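Long-range contacts in uncharacterized protein Lpg0364 (Legionella pneumophila subsp. pneumophila, PDB 4Q63), which is of unknown function but has a PilZ-like domain, a family generally associated with binding cyclic di-GMP: residues G16-S21 with L54-F59; I27-I32 with G50-Q55; G36-K41 with D72-L77; I46-V51 with Y65-A70. One frame throughout, in Å; residues are numbered along the deposited sequence.

Interaction 1. Residues G16-S21 with L54-F59; sequences GEINAS and LQIHNF. With CD (cadmium ion), chain D; EDO (1,2-ethanediol), chain I.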
loop_
_atom_site.group_PDB
_atom_site.type_symbol
_atom_site.label_atom_id
_atom_site.label_comp_id
_atom_site.label_asym_id
_atom_site.label_seq_id
_atom_site.Cartn_x
_atom_site.Cartn_y
_atom_site.Cartn_z
ATOM N N GLY A 16 7.809 9.208 0.989
ATOM C CA GLY A 16 7.354 9.917 -0.196
ATOM C C GLY A 16 7.754 9.280 -1.512
ATOM O O GLY A 16 7.599 9.885 -2.574
ATOM N N GLU A 17 8.287 8.066 -1.461
ATOM C CA GLU A 17 8.527 7.345 -2.698
ATOM C C GLU A 17 7.234 6.641 -3.090
ATOM O O GLU A 17 7.103 6.147 -4.205
ATOM C CB GLU A 17 9.644 6.309 -2.548
ATOM C CG GLU A 17 10.884 6.803 -1.834
ATOM C CD GLU A 17 10.866 6.448 -0.345
ATOM O OE1 GLU A 17 9.834 6.684 0.309
ATOM O OE2 GLU A 17 11.882 5.925 0.155
ATOM N N ILE A 18 6.284 6.594 -2.164
ATOM C CA ILE A 18 5.086 5.782 -2.362
ATOM C C ILE A 18 3.816 6.604 -2.486
ATOM O O ILE A 18 3.445 7.344 -1.585
ATOM C CB ILE A 18 4.896 4.762 -1.235
ATOM C CG1 ILE A 18 6.144 3.881 -1.117
ATOM C CG2 ILE A 18 3.666 3.899 -1.522
ATOM C CD1 ILE A 18 6.429 3.406 0.272
ATOM N N ASN A 19 3.152 6.465 -3.621
ATOM C CA ASN A 19 1.868 7.107 -3.838
ATOM C C ASN A 19 0.836 6.039 -4.129
ATOM O O ASN A 19 1.134 5.020 -4.752
ATOM C CB ASN A 19 1.958 8.078 -5.017
ATOM C CG ASN A 19 3.042 9.109 -4.828
ATOM O OD1 ASN A 19 4.115 9.024 -5.434
ATOM N ND2 ASN A 19 2.777 10.088 -3.973
ATOM N N ALA A 20 -0.381 6.272 -3.669
ATOM C CA ALA A 20 -1.439 5.311 -3.859
ATOM C C ALA A 20 -2.713 6.047 -4.231
ATOM O O ALA A 20 -2.889 7.221 -3.899
ATOM C CB ALA A 20 -1.639 4.491 -2.586
ATOM N N SER A 21 -3.607 5.350 -4.916
ATOM C CA SER A 21 -4.908 5.912 -5.234
ATOM C C SER A 21 -5.954 4.809 -5.279
ATOM O O SER A 21 -5.641 3.664 -5.586
ATOM C CB SER A 21 -4.861 6.647 -6.585
ATOM O OG SER A 21 -4.716 5.718 -7.633
ATOM N N LEU A 54 -0.801 1.396 -6.840
ATOM C CA LEU A 54 0.414 1.790 -6.138
ATOM C C LEU A 54 1.462 2.270 -7.113
ATOM O O LEU A 54 1.711 1.633 -8.150
ATOM C CB LEU A 54 0.957 0.583 -5.385
ATOM C CG LEU A 54 1.543 0.752 -3.996
ATOM C CD1 LEU A 54 0.510 1.354 -3.063
ATOM C CD2 LEU A 54 1.987 -0.613 -3.534
ATOM N N GLN A 55 2.072 3.409 -6.797
ATOM C CA GLN A 55 3.201 3.898 -7.560
ATOM C C GLN A 55 4.420 4.119 -6.673
ATOM O O GLN A 55 4.368 4.835 -5.649
ATOM C CB GLN A 55 2.854 5.181 -8.312
ATOM C CG GLN A 55 4.016 5.683 -9.167
ATOM C CD GLN A 55 3.588 6.722 -10.182
ATOM O OE1 GLN A 55 4.343 7.065 -11.098
ATOM N NE2 GLN A 55 2.368 7.229 -10.028
ATOM N N ILE A 56 5.517 3.481 -7.059
ATOM C CA ILE A 56 6.763 3.586 -6.312
ATOM C C ILE A 56 7.856 3.896 -7.303
ATOM O O ILE A 56 8.264 3.025 -8.076
ATOM C CB ILE A 56 7.106 2.271 -5.587
ATOM C CG1 ILE A 56 5.966 1.871 -4.646
ATOM C CG2 ILE A 56 8.444 2.404 -4.863
ATOM C CD1 ILE A 56 6.158 0.532 -3.964
ATOM N N HIS A 57 8.308 5.148 -7.286
ATOM C CA HIS A 57 9.244 5.642 -8.275
ATOM C C HIS A 57 8.705 5.361 -9.686
ATOM O O HIS A 57 7.631 5.847 -10.020
ATOM C CB HIS A 57 10.645 5.097 -8.004
ATOM C CG HIS A 57 11.313 5.755 -6.838
ATOM N ND1 HIS A 57 12.406 5.216 -6.198
ATOM C CD2 HIS A 57 11.045 6.918 -6.197
ATOM C CE1 HIS A 57 12.790 6.017 -5.222
ATOM N NE2 HIS A 57 11.981 7.061 -5.200
ATOM N N ASN A 58 9.408 4.582 -10.502
ATOM C CA ASN A 58 8.891 4.285 -11.843
ATOM C C ASN A 58 7.994 3.041 -11.945
ATOM O O ASN A 58 7.521 2.705 -13.023
ATOM C CB ASN A 58 10.023 4.174 -12.848
ATOM C CG ASN A 58 10.815 5.464 -12.973
ATOM O OD1 ASN A 58 10.255 6.561 -12.863
ATOM N ND2 ASN A 58 12.115 5.337 -13.165
ATOM N N PHE A 59 7.754 2.373 -10.821
ATOM C CA PHE A 59 6.973 1.136 -10.826
ATOM C C PHE A 59 5.514 1.355 -10.422
ATOM O O PHE A 59 5.221 1.894 -9.351
ATOM C CB PHE A 59 7.612 0.097 -9.894
ATOM C CG PHE A 59 7.109 -1.303 -10.118
ATOM C CD1 PHE A 59 7.677 -2.102 -11.098
ATOM C CD2 PHE A 59 6.073 -1.816 -9.358
ATOM C CE1 PHE A 59 7.224 -3.388 -11.317
ATOM C CE2 PHE A 59 5.609 -3.111 -9.575
ATOM C CZ PHE A 59 6.188 -3.893 -10.556
HETATM CD CD CD D . 13.686 3.300 -6.824
HETATM C C1 EDO I . -1.576 7.746 -7.554
HETATM O O1 EDO I . -1.639 8.847 -8.469
HETATM C C2 EDO I . -0.858 6.578 -8.208
HETATM O O2 EDO I . -1.070 5.401 -7.425
HETATM O O HOH W 1 7.887 7.938 -6.481
#

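Interaction 2. Residues I27-I32 with G50-Q55; sequences IEIVEI and GVLKLQ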
loop_
_atom_site.group_PDB
_atom_site.type_symbol
_atom_site.label_atom_id
_atom_site.label_comp_id
_atom_site.label_asym_id
_atom_site.label_seq_id
_atom_site.Cartn_x
_atom_site.Cartn_y
_atom_site.Cartn_z
ATOM N N ILE A 27 -4.871 8.503 -2.005
ATOM C CA ILE A 27 -4.976 8.261 -0.584
ATOM C C ILE A 27 -3.610 8.328 0.090
ATOM O O ILE A 27 -2.585 8.010 -0.515
ATOM C CB ILE A 27 -5.635 6.903 -0.303
ATOM C CG1 ILE A 27 -4.900 5.795 -1.047
ATOM C CG2 ILE A 27 -7.090 6.916 -0.744
ATOM C CD1 ILE A 27 -4.528 4.644 -0.160
ATOM N N GLU A 28 -3.603 8.735 1.355
ATOM C CA GLU A 28 -2.364 8.855 2.111
ATOM C C GLU A 28 -1.950 7.496 2.663
ATOM O O GLU A 28 -2.685 6.890 3.448
ATOM C CB GLU A 28 -2.556 9.853 3.250
ATOM C CG GLU A 28 -1.279 10.396 3.839
ATOM C CD GLU A 28 -1.556 11.434 4.912
ATOM O OE1 GLU A 28 -0.612 12.143 5.309
ATOM O OE2 GLU A 28 -2.727 11.550 5.347
ATOM N N ILE A 29 -0.784 7.018 2.231
ATOM C CA ILE A 29 -0.194 5.785 2.755
ATOM C C ILE A 29 0.887 6.112 3.776
ATOM O O ILE A 29 1.796 6.900 3.498
ATOM C CB ILE A 29 0.444 4.920 1.644
ATOM C CG1 ILE A 29 -0.636 4.173 0.856
ATOM C CG2 ILE A 29 1.445 3.938 2.248
ATOM C CD1 ILE A 29 -0.280 2.739 0.520
ATOM N N VAL A 30 0.846 5.494 4.894
ATOM C CA VAL A 30 1.880 5.825 5.883
ATOM C C VAL A 30 2.813 4.663 6.203
ATOM O O VAL A 30 3.897 4.873 6.725
ATOM C CB VAL A 30 1.295 6.394 7.201
ATOM C CG1 VAL A 30 0.757 7.809 6.988
ATOM C CG2 VAL A 30 0.223 5.469 7.768
ATOM N N GLU A 31 2.393 3.440 5.899
ATOM C CA GLU A 31 3.277 2.295 6.073
ATOM C C GLU A 31 2.861 1.207 5.106
ATOM O O GLU A 31 1.691 1.098 4.769
ATOM C CB GLU A 31 3.182 1.760 7.503
ATOM C CG GLU A 31 4.269 0.764 7.869
ATOM C CD GLU A 31 4.215 0.365 9.338
ATOM O OE1 GLU A 31 3.130 -0.038 9.800
ATOM O OE2 GLU A 31 5.251 0.462 10.029
ATOM N N ILE A 32 3.816 0.404 4.657
ATOM C CA ILE A 32 3.496 -0.635 3.683
ATOM C C ILE A 32 4.386 -1.858 3.852
ATOM O O ILE A 32 5.557 -1.749 4.214
ATOM C CB ILE A 32 3.565 -0.086 2.242
ATOM C CG1 ILE A 32 2.929 -1.067 1.245
ATOM C CG2 ILE A 32 5.005 0.266 1.857
ATOM C CD1 ILE A 32 2.652 -0.438 -0.096
ATOM N N GLY A 50 -11.488 -3.962 -2.617
ATOM C CA GLY A 50 -11.333 -3.328 -3.910
ATOM C C GLY A 50 -9.949 -3.484 -4.511
ATOM O O GLY A 50 -9.244 -4.464 -4.247
ATOM N N VAL A 51 -9.566 -2.502 -5.319
ATOM C CA VAL A 51 -8.276 -2.492 -5.997
ATOM C C VAL A 51 -7.560 -1.215 -5.633
ATOM O O VAL A 51 -8.122 -0.131 -5.765
ATOM C CB VAL A 51 -8.436 -2.467 -7.542
ATOM C CG1 VAL A 51 -7.059 -2.278 -8.211
ATOM C CG2 VAL A 51 -9.113 -3.721 -8.049
ATOM N N LEU A 52 -6.319 -1.340 -5.178
ATOM C CA LEU A 52 -5.490 -0.179 -4.869
ATOM C C LEU A 52 -4.428 -0.025 -5.962
ATOM O O LEU A 52 -3.821 -1.018 -6.379
ATOM C CB LEU A 52 -4.809 -0.397 -3.528
ATOM C CG LEU A 52 -3.837 0.662 -3.009
ATOM C CD1 LEU A 52 -4.571 1.982 -2.784
ATOM C CD2 LEU A 52 -3.202 0.184 -1.698
ATOM N N LYS A 53 -4.215 1.202 -6.432
ATOM C CA LYS A 53 -3.162 1.460 -7.394
ATOM C C LYS A 53 -1.952 2.025 -6.653
ATOM O O LYS A 53 -2.062 3.017 -5.938
ATOM C CB LYS A 53 -3.631 2.431 -8.476
ATOM C CG LYS A 53 -2.622 2.627 -9.611
ATOM C CD LYS A 53 -3.250 3.407 -10.771
ATOM C CE LYS A 53 -2.514 4.714 -11.035
ATOM N NZ LYS A 53 -3.147 5.493 -12.144
ATOM N N LEU A 54 -0.801 1.396 -6.840
ATOM C CA LEU A 54 0.414 1.790 -6.138
ATOM C C LEU A 54 1.462 2.270 -7.113
ATOM O O LEU A 54 1.711 1.633 -8.150
ATOM C CB LEU A 54 0.957 0.583 -5.385
ATOM C CG LEU A 54 1.543 0.752 -3.996
ATOM C CD1 LEU A 54 0.510 1.354 -3.063
ATOM C CD2 LEU A 54 1.987 -0.613 -3.534
ATOM N N GLN A 55 2.072 3.409 -6.797
ATOM C CA GLN A 55 3.201 3.898 -7.560
ATOM C C GLN A 55 4.420 4.119 -6.673
ATOM O O GLN A 55 4.368 4.835 -5.649
ATOM C CB GLN A 55 2.854 5.181 -8.312
ATOM C CG GLN A 55 4.016 5.683 -9.167
ATOM C CD GLN A 55 3.588 6.722 -10.182
ATOM O OE1 GLN A 55 4.343 7.065 -11.098
ATOM N NE2 GLN A 55 2.368 7.229 -10.028
#

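Interaction 3. Residues G36-K41 with D72-L77; sequences GAVVVK and DNNIVL. With CD (cadmium ion), chain E.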
loop_
_atom_site.group_PDB
_atom_site.type_symbol
_atom_site.label_atom_id
_atom_site.label_comp_id
_atom_site.label_asym_id
_atom_site.label_seq_id
_atom_site.Cartn_x
_atom_site.Cartn_y
_atom_site.Cartn_z
ATOM N N GLY A 36 0.300 -5.865 3.025
ATOM C CA GLY A 36 -0.669 -4.870 3.447
ATOM C C GLY A 36 -0.092 -3.486 3.666
ATOM O O GLY A 36 1.091 -3.255 3.423
ATOM N N ALA A 37 -0.942 -2.580 4.137
ATOM C CA ALA A 37 -0.603 -1.172 4.276
ATOM C C ALA A 37 -1.459 -0.516 5.359
ATOM O O ALA A 37 -2.545 -0.997 5.680
ATOM C CB ALA A 37 -0.839 -0.452 2.953
ATOM N N VAL A 38 -0.962 0.599 5.877
ATOM C CA VAL A 38 -1.729 1.486 6.745
ATOM C C VAL A 38 -2.010 2.782 5.990
ATOM O O VAL A 38 -1.081 3.450 5.540
ATOM C CB VAL A 38 -0.924 1.791 7.983
ATOM C CG1 VAL A 38 -1.743 2.704 8.970
ATOM C CG2 VAL A 38 -0.510 0.471 8.642
ATOM N N VAL A 39 -3.290 3.089 5.790
ATOM C CA VAL A 39 -3.701 4.308 5.097
ATOM C C VAL A 39 -4.563 5.207 6.007
ATOM O O VAL A 39 -5.123 4.744 7.011
ATOM C CB VAL A 39 -4.471 3.999 3.803
ATOM C CG1 VAL A 39 -3.609 3.128 2.867
ATOM C CG2 VAL A 39 -5.793 3.295 4.105
ATOM N N VAL A 40 -4.665 6.483 5.655
ATOM C CA VAL A 40 -5.445 7.420 6.454
ATOM C C VAL A 40 -6.866 7.574 5.923
ATOM O O VAL A 40 -7.071 7.767 4.726
ATOM C CB VAL A 40 -4.777 8.788 6.491
ATOM C CG1 VAL A 40 -5.458 9.700 7.556
ATOM C CG2 VAL A 40 -3.289 8.619 6.786
ATOM N N LYS A 41 -7.845 7.502 6.825
ATOM C CA LYS A 41 -9.252 7.634 6.457
ATOM C C LYS A 41 -9.581 9.025 5.910
ATOM O O LYS A 41 -9.116 10.034 6.440
ATOM C CB LYS A 41 -10.139 7.310 7.667
ATOM C CG LYS A 41 -11.616 7.633 7.495
ATOM C CD LYS A 41 -12.396 7.280 8.755
ATOM C CE LYS A 41 -13.896 7.370 8.524
ATOM N NZ LYS A 41 -14.673 6.773 9.649
ATOM N N ASP A 72 -8.722 4.416 14.983
ATOM C CA ASP A 72 -8.987 5.858 14.939
ATOM C C ASP A 72 -9.136 6.348 13.494
ATOM O O ASP A 72 -10.104 5.995 12.814
ATOM C CB ASP A 72 -7.926 6.665 15.697
ATOM C CG ASP A 72 -8.423 8.048 16.086
ATOM O OD1 ASP A 72 -9.283 8.577 15.345
ATOM O OD2 ASP A 72 -7.977 8.604 17.127
ATOM N N ASN A 73 -8.172 7.135 13.020
ATOM C CA ASN A 73 -8.222 7.641 11.646
ATOM C C ASN A 73 -7.402 6.846 10.619
ATOM O O ASN A 73 -7.376 7.199 9.440
ATOM C CB ASN A 73 -7.866 9.135 11.592
ATOM C CG ASN A 73 -9.099 10.028 11.666
ATOM O OD1 ASN A 73 -10.102 9.775 10.991
ATOM N ND2 ASN A 73 -9.032 11.072 12.487
ATOM N N ASN A 74 -6.751 5.771 11.067
ATOM C CA ASN A 74 -6.039 4.873 10.161
ATOM C C ASN A 74 -6.837 3.618 9.836
ATOM O O ASN A 74 -7.645 3.126 10.631
ATOM C CB ASN A 74 -4.667 4.467 10.711
ATOM C CG ASN A 74 -3.704 5.634 10.801
ATOM O OD1 ASN A 74 -3.869 6.642 10.117
ATOM N ND2 ASN A 74 -2.692 5.503 11.651
ATOM N N ILE A 75 -6.588 3.112 8.647
ATOM C CA ILE A 75 -7.257 1.943 8.135
ATOM C C ILE A 75 -6.148 0.974 7.804
ATOM O O ILE A 75 -5.160 1.354 7.170
ATOM C CB ILE A 75 -8.047 2.334 6.869
ATOM C CG1 ILE A 75 -9.018 3.484 7.204
ATOM C CG2 ILE A 75 -8.798 1.163 6.318
ATOM C CD1 ILE A 75 -9.779 4.018 6.006
ATOM N N VAL A 76 -6.272 -0.271 8.245
ATOM C CA VAL A 76 -5.280 -1.284 7.856
ATOM C C VAL A 76 -5.796 -2.135 6.683
ATOM O O VAL A 76 -6.861 -2.752 6.781
ATOM C CB VAL A 76 -4.923 -2.211 9.049
ATOM C CG1 VAL A 76 -3.900 -3.264 8.632
ATOM C CG2 VAL A 76 -4.426 -1.395 10.246
ATOM N N LEU A 77 -5.039 -2.167 5.586
ATOM C CA LEU A 77 -5.398 -2.963 4.414
ATOM C C LEU A 77 -4.592 -4.243 4.368
ATOM O O LEU A 77 -3.436 -4.284 4.774
ATOM C CB LEU A 77 -5.141 -2.191 3.116
ATOM C CG LEU A 77 -5.664 -0.765 3.007
ATOM C CD1 LEU A 77 -5.348 -0.216 1.598
ATOM C CD2 LEU A 77 -7.169 -0.688 3.316
HETATM CD CD CD E . -8.923 11.087 15.993
HETATM O O HOH W 2 -7.066 11.130 14.175
HETATM O O HOH W 3 -10.462 12.588 14.572
#

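Interaction 4. Residues I46-V51 with Y65-A70; sequences IPKEGV and YEVIRA. With CD (cadmium ion), chain F; CD (cadmium ion), chain C.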
loop_
_atom_site.group_PDB
_atom_site.type_symbol
_atom_site.label_atom_id
_atom_site.label_comp_id
_atom_site.label_asym_id
_atom_site.label_seq_id
_atom_site.Cartn_x
_atom_site.Cartn_y
_atom_site.Cartn_z
ATOM N N ILE A 46 -13.930 4.509 2.067
ATOM C CA ILE A 46 -13.413 3.608 1.040
ATOM C C ILE A 46 -14.053 2.217 1.101
ATOM O O ILE A 46 -14.435 1.753 2.175
ATOM C CB ILE A 46 -11.879 3.477 1.133
ATOM C CG1 ILE A 46 -11.474 2.632 2.339
ATOM C CG2 ILE A 46 -11.237 4.853 1.214
ATOM C CD1 ILE A 46 -10.044 2.145 2.269
ATOM N N PRO A 47 -14.176 1.549 -0.060
ATOM C CA PRO A 47 -14.784 0.216 -0.103
ATOM C C PRO A 47 -14.060 -0.772 0.800
ATOM O O PRO A 47 -12.835 -0.713 0.909
ATOM C CB PRO A 47 -14.597 -0.201 -1.566
ATOM C CG PRO A 47 -14.527 1.077 -2.311
ATOM C CD PRO A 47 -13.795 2.019 -1.404
ATOM N N LYS A 48 -14.812 -1.664 1.440
ATOM C CA LYS A 48 -14.224 -2.700 2.282
ATOM C C LYS A 48 -13.299 -3.624 1.496
ATOM O O LYS A 48 -12.363 -4.170 2.051
ATOM C CB LYS A 48 -15.313 -3.502 3.002
ATOM C CG LYS A 48 -15.974 -2.712 4.106
ATOM C CD LYS A 48 -14.918 -2.196 5.070
ATOM C CE LYS A 48 -14.315 -3.332 5.879
ATOM N NZ LYS A 48 -15.274 -3.876 6.874
ATOM N N GLU A 49 -13.551 -3.758 0.198
ATOM C CA GLU A 49 -12.758 -4.633 -0.671
ATOM C C GLU A 49 -12.654 -3.903 -1.983
ATOM O O GLU A 49 -13.622 -3.283 -2.425
ATOM C CB GLU A 49 -13.491 -5.964 -0.928
ATOM C CG GLU A 49 -13.403 -6.992 0.167
ATOM C CD GLU A 49 -14.508 -8.032 0.079
ATOM O OE1 GLU A 49 -14.590 -8.876 0.993
ATOM O OE2 GLU A 49 -15.295 -8.012 -0.896
ATOM N N GLY A 50 -11.488 -3.962 -2.617
ATOM C CA GLY A 50 -11.333 -3.328 -3.910
ATOM C C GLY A 50 -9.949 -3.484 -4.511
ATOM O O GLY A 50 -9.244 -4.464 -4.247
ATOM N N VAL A 51 -9.566 -2.502 -5.319
ATOM C CA VAL A 51 -8.276 -2.492 -5.997
ATOM C C VAL A 51 -7.560 -1.215 -5.633
ATOM O O VAL A 51 -8.122 -0.131 -5.765
ATOM C CB VAL A 51 -8.436 -2.467 -7.542
ATOM C CG1 VAL A 51 -7.059 -2.278 -8.211
ATOM C CG2 VAL A 51 -9.113 -3.721 -8.049
ATOM N N TYR A 65 -7.169 -5.491 -2.405
ATOM C CA TYR A 65 -7.023 -5.299 -0.963
ATOM C C TYR A 65 -8.354 -5.531 -0.255
ATOM O O TYR A 65 -9.430 -5.462 -0.866
ATOM C CB TYR A 65 -6.577 -3.860 -0.634
ATOM C CG TYR A 65 -7.709 -2.879 -0.789
ATOM C CD1 TYR A 65 -7.945 -2.260 -2.004
ATOM C CD2 TYR A 65 -8.565 -2.583 0.281
ATOM C CE1 TYR A 65 -8.987 -1.384 -2.146
ATOM C CE2 TYR A 65 -9.623 -1.738 0.134
ATOM C CZ TYR A 65 -9.834 -1.134 -1.078
ATOM O OH TYR A 65 -10.890 -0.266 -1.239
ATOM N N GLU A 66 -8.288 -5.717 1.056
ATOM C CA GLU A 66 -9.487 -5.582 1.856
ATOM C C GLU A 66 -9.109 -4.858 3.155
ATOM O O GLU A 66 -7.980 -4.993 3.639
ATOM C CB GLU A 66 -10.030 -6.966 2.179
ATOM C CG GLU A 66 -9.003 -7.784 2.927
ATOM C CD GLU A 66 -9.440 -9.189 3.191
ATOM O OE1 GLU A 66 -10.560 -9.546 2.779
ATOM O OE2 GLU A 66 -8.646 -9.936 3.786
ATOM N N VAL A 67 -10.048 -4.090 3.696
ATOM C CA VAL A 67 -9.879 -3.460 5.015
ATOM C C VAL A 67 -10.038 -4.521 6.097
ATOM O O VAL A 67 -11.049 -5.239 6.109
ATOM C CB VAL A 67 -10.911 -2.344 5.219
ATOM C CG1 VAL A 67 -10.823 -1.756 6.635
ATOM C CG2 VAL A 67 -10.746 -1.253 4.142
ATOM N N ILE A 68 -9.043 -4.651 6.985
ATOM C CA ILE A 68 -9.108 -5.671 8.056
ATOM C C ILE A 68 -9.148 -5.086 9.448
ATOM O O ILE A 68 -9.473 -5.791 10.419
ATOM C CB ILE A 68 -7.943 -6.702 8.001
ATOM C CG1 ILE A 68 -6.589 -6.011 8.250
ATOM C CG2 ILE A 68 -7.980 -7.432 6.663
ATOM C CD1 ILE A 68 -5.464 -6.930 8.717
ATOM N N ARG A 69 -8.837 -3.797 9.565
ATOM C CA ARG A 69 -8.899 -3.141 10.878
ATOM C C ARG A 69 -9.026 -1.636 10.662
ATOM O O ARG A 69 -8.378 -1.068 9.779
ATOM C CB ARG A 69 -7.622 -3.462 11.684
ATOM C CG ARG A 69 -7.528 -2.837 13.069
ATOM C CD ARG A 69 -6.185 -3.197 13.731
ATOM N NE ARG A 69 -5.903 -4.612 13.550
ATOM C CZ ARG A 69 -4.821 -5.104 12.953
ATOM N NH1 ARG A 69 -3.860 -4.296 12.528
ATOM N NH2 ARG A 69 -4.692 -6.416 12.810
ATOM N N ALA A 70 -9.885 -0.996 11.439
ATOM C CA ALA A 70 -9.956 0.457 11.438
ATOM C C ALA A 70 -9.549 0.963 12.817
ATOM O O ALA A 70 -10.191 0.637 13.812
ATOM C CB ALA A 70 -11.357 0.915 11.099
HETATM CD CD CD F . -14.292 -10.989 -0.594
HETATM CD CD CD C . -10.566 -11.427 4.566
HETATM O O HOH W 4 -8.819 -13.047 4.515
#

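Interaction 1. Residues G16-S21 with L54-F59
Asn19 and Gln55 are tied together by two backbone hydrogen bonds. Asn19 N donates to Gln55 O at 2.9 Å. Gln55 N returns a bond to Asn19 O at 2.8 Å. This hydrogen-bonded antiparallel pair lies between two non-hydrogen-bonded ones, Ile18 with Ile56 and Ala20 with Leu54. Beyond Ile18 the grip weakens. His57 N reaches Glu17 O only through a weak bond of 3.5 Å. A water bridges the same two atoms: it accepts from His57 N at 2.9 Å and donates to Glu17 O at 3.0 Å.

The side chains of Glu17 and His57 run side by side and point the same way. Glu17 CG meets the ring obliquely, 3.5 Å from His57 NE2. A bend at chi2 (96°) then leads the carboxylate of Glu17 off to a salt bridge with Arg99. His57 uses its other ring nitrogen for metal: ND1 lies 2.4 Å from a cadmium ion that Glu98 also binds. Both outside partners belong to helix 82-100.

On the buried face Ile18 and Ile56 lie alongside each other through their CG1 atoms. Next to them Leu54 CD1 packs on Ala20 CB at 3.8 Å, and Leu54 also touches Leu88 of the helix. Past Ile56 a type II' turn to Phe59 reverses the chain into strand 59-71. The pairing of strands 18-22 and 49-56 is part of the curled antiparallel sheet expected of a PilZ-like beta barrel.

Interaction 2. Residues I27-I32 with G50-Q55
Leu52 is the first residue of G50-Q55 to meet strand 25-33. Its CG stands anti to the backbone N (chi1 178°), which sends both methyls into the barrel interior. CD1 comes within 3.7 Å of Ile27 CD1, the two side chains crossing obliquely. The other branch is more distant, with Leu52 CD2 4.5 Å from Ile29 CD1.

Two residues on, Leu54 divides its branches between two isoleucines. Its CD1 touches Ile29 CD1 at 3.9 Å, and these side chains cross at about a right angle. Ile29 was modelled in two conformers, and its distances hold for one of them. Leu54 CD2 meets Ile32 CD1 tip to tip at 3.5 Å. Ile32 holds CG1 anti to its backbone N (chi1 -167°) and continues extended, which carries CD1 toward Leu54.

The backbones stay well apart. The strand axes come no nearer than 11.6 Å and run at 84° to each other; only side chains bridge the interior between them. A classic beta bulge at Val30 and Glu31, opposite Val38, shifts the alternation of side chains by one residue. Ile27, Ile29 and Ile32 can therefore all point inward. Ala20 of strand 18-22 packs on Ile27, Ile29 and Leu52.

No hydrogen bond joins the two segments. Methyl groups carry the contact, which implies cohesion by dispersion and the hydrophobic effect, with little directional preference.

Interaction 3. Residues G36-K41 with D72-L77
Ala37, Val39 and Lys41 face Leu77, Ile75 and Asn73 through five backbone hydrogen bonds, among them Lys41 N to Asn73 O at 2.7 Å, the strands running antiparallel with axes 4.5 Å apart at 153°.

On the buried face Val39 serves two partners with its two methyls. Val39 CG2 lies 3.7 Å from Ile75 CB. Val39 CG1, anti to the carbonyl carbon (chi1 -57°), reaches Leu77 CD1 at 4.0 Å. Ile75 extends its CD1 the other way, to Lys41 CB at 3.7 Å. The side chains of Lys41 and Asn73 cross at about a right angle.

The opposite face is more open. Here Asn74 touches two valines: its CB is 3.8 Å from Val38 CG1, and its OD1 meets Val40 CG2. At the turn end Asp72 OD1 binds a cadmium ion at 2.6 Å. Two waters on that metal accept hydrogen bonds from Asn73 ND2, one of them weak.

Strand 36-40 is flanked on its other edge by strand 25-33, where Val39 packs on Ile27 and Ile29. Strand 74-79 pairs on its far edge with strand 59-71, and both Ile75 and Leu77 rest on Val67. The contact thus joins two neighbouring strands of the closed barrel.

Interaction 4. Residues I46-V51 with Y65-A70
Gly50 and Tyr65 pair at the end of the beta hairpin of strands 49-56 and 59-71 that lies away from its turn. Gly50 N donates to Tyr65 O at 3.1 Å, and Tyr65 N donates to Gly50 O at 3.0 Å. One step outward Val67 N bonds to Lys48 O at 2.8 Å.

The Tyr65 ring lies against the backbone of the other strand. Its CG sits between the backbone N and the carbonyl carbon (chi1 75°), and this folds the ring over Gly50. Gly50 N stands 3.6 Å above the ring plane, offset toward the rim. With no side chain on Gly50, the ring can lie this close. Tyr65 OH donates to Pro47 O at 2.9 Å, tilted 32° from that carbonyl's plane. The bond fixes the ring at its far end. Leu22 of strand 18-22 also touches the tyrosine.

Val67 is covered from two directions. Lys48, bent at chi2, chi3 and chi4, curls back until its CE is 3.6 Å from Val67 CB. Ile46 CD1, poorly ordered, meets Val67 CG2.

On the other face Glu49 and Glu66 extend side by side, their carboxylate planes 31° apart. Glu49 OE1 and Glu66 OE1 are 4.5 Å apart. Glu49 OE1 binds one cadmium ion. Glu66 binds another through both oxygens, and its OE2 is also hydrogen-bonded to His78 ND1. The two metals probably ease the repulsion between these like charges, while the inner face is secured by the hydroxyl bond and by apolar contacts.

Interactions 1, 2 and 4 all draw on strand 49-56. Interactions 1 and 4 lie toward its two ends, their centres about 19 Å apart, on opposite sides of the chain's centre. Interaction 2 lies between them, about 4 Å from the chain's centre, and shares Leu54 with interaction 1. Interaction 3 reaches interaction 2 through backbone bonds of Val38 to Val30 and Glu31. It reaches interaction 4 through Val76 to Ile68 and Arg69; both centre distances are about 9 Å. Neighbouring strands thus connect all four contacts around one core. Cadmium binds at interactions 1, 3 and 4, away from the apolar core of interaction 2.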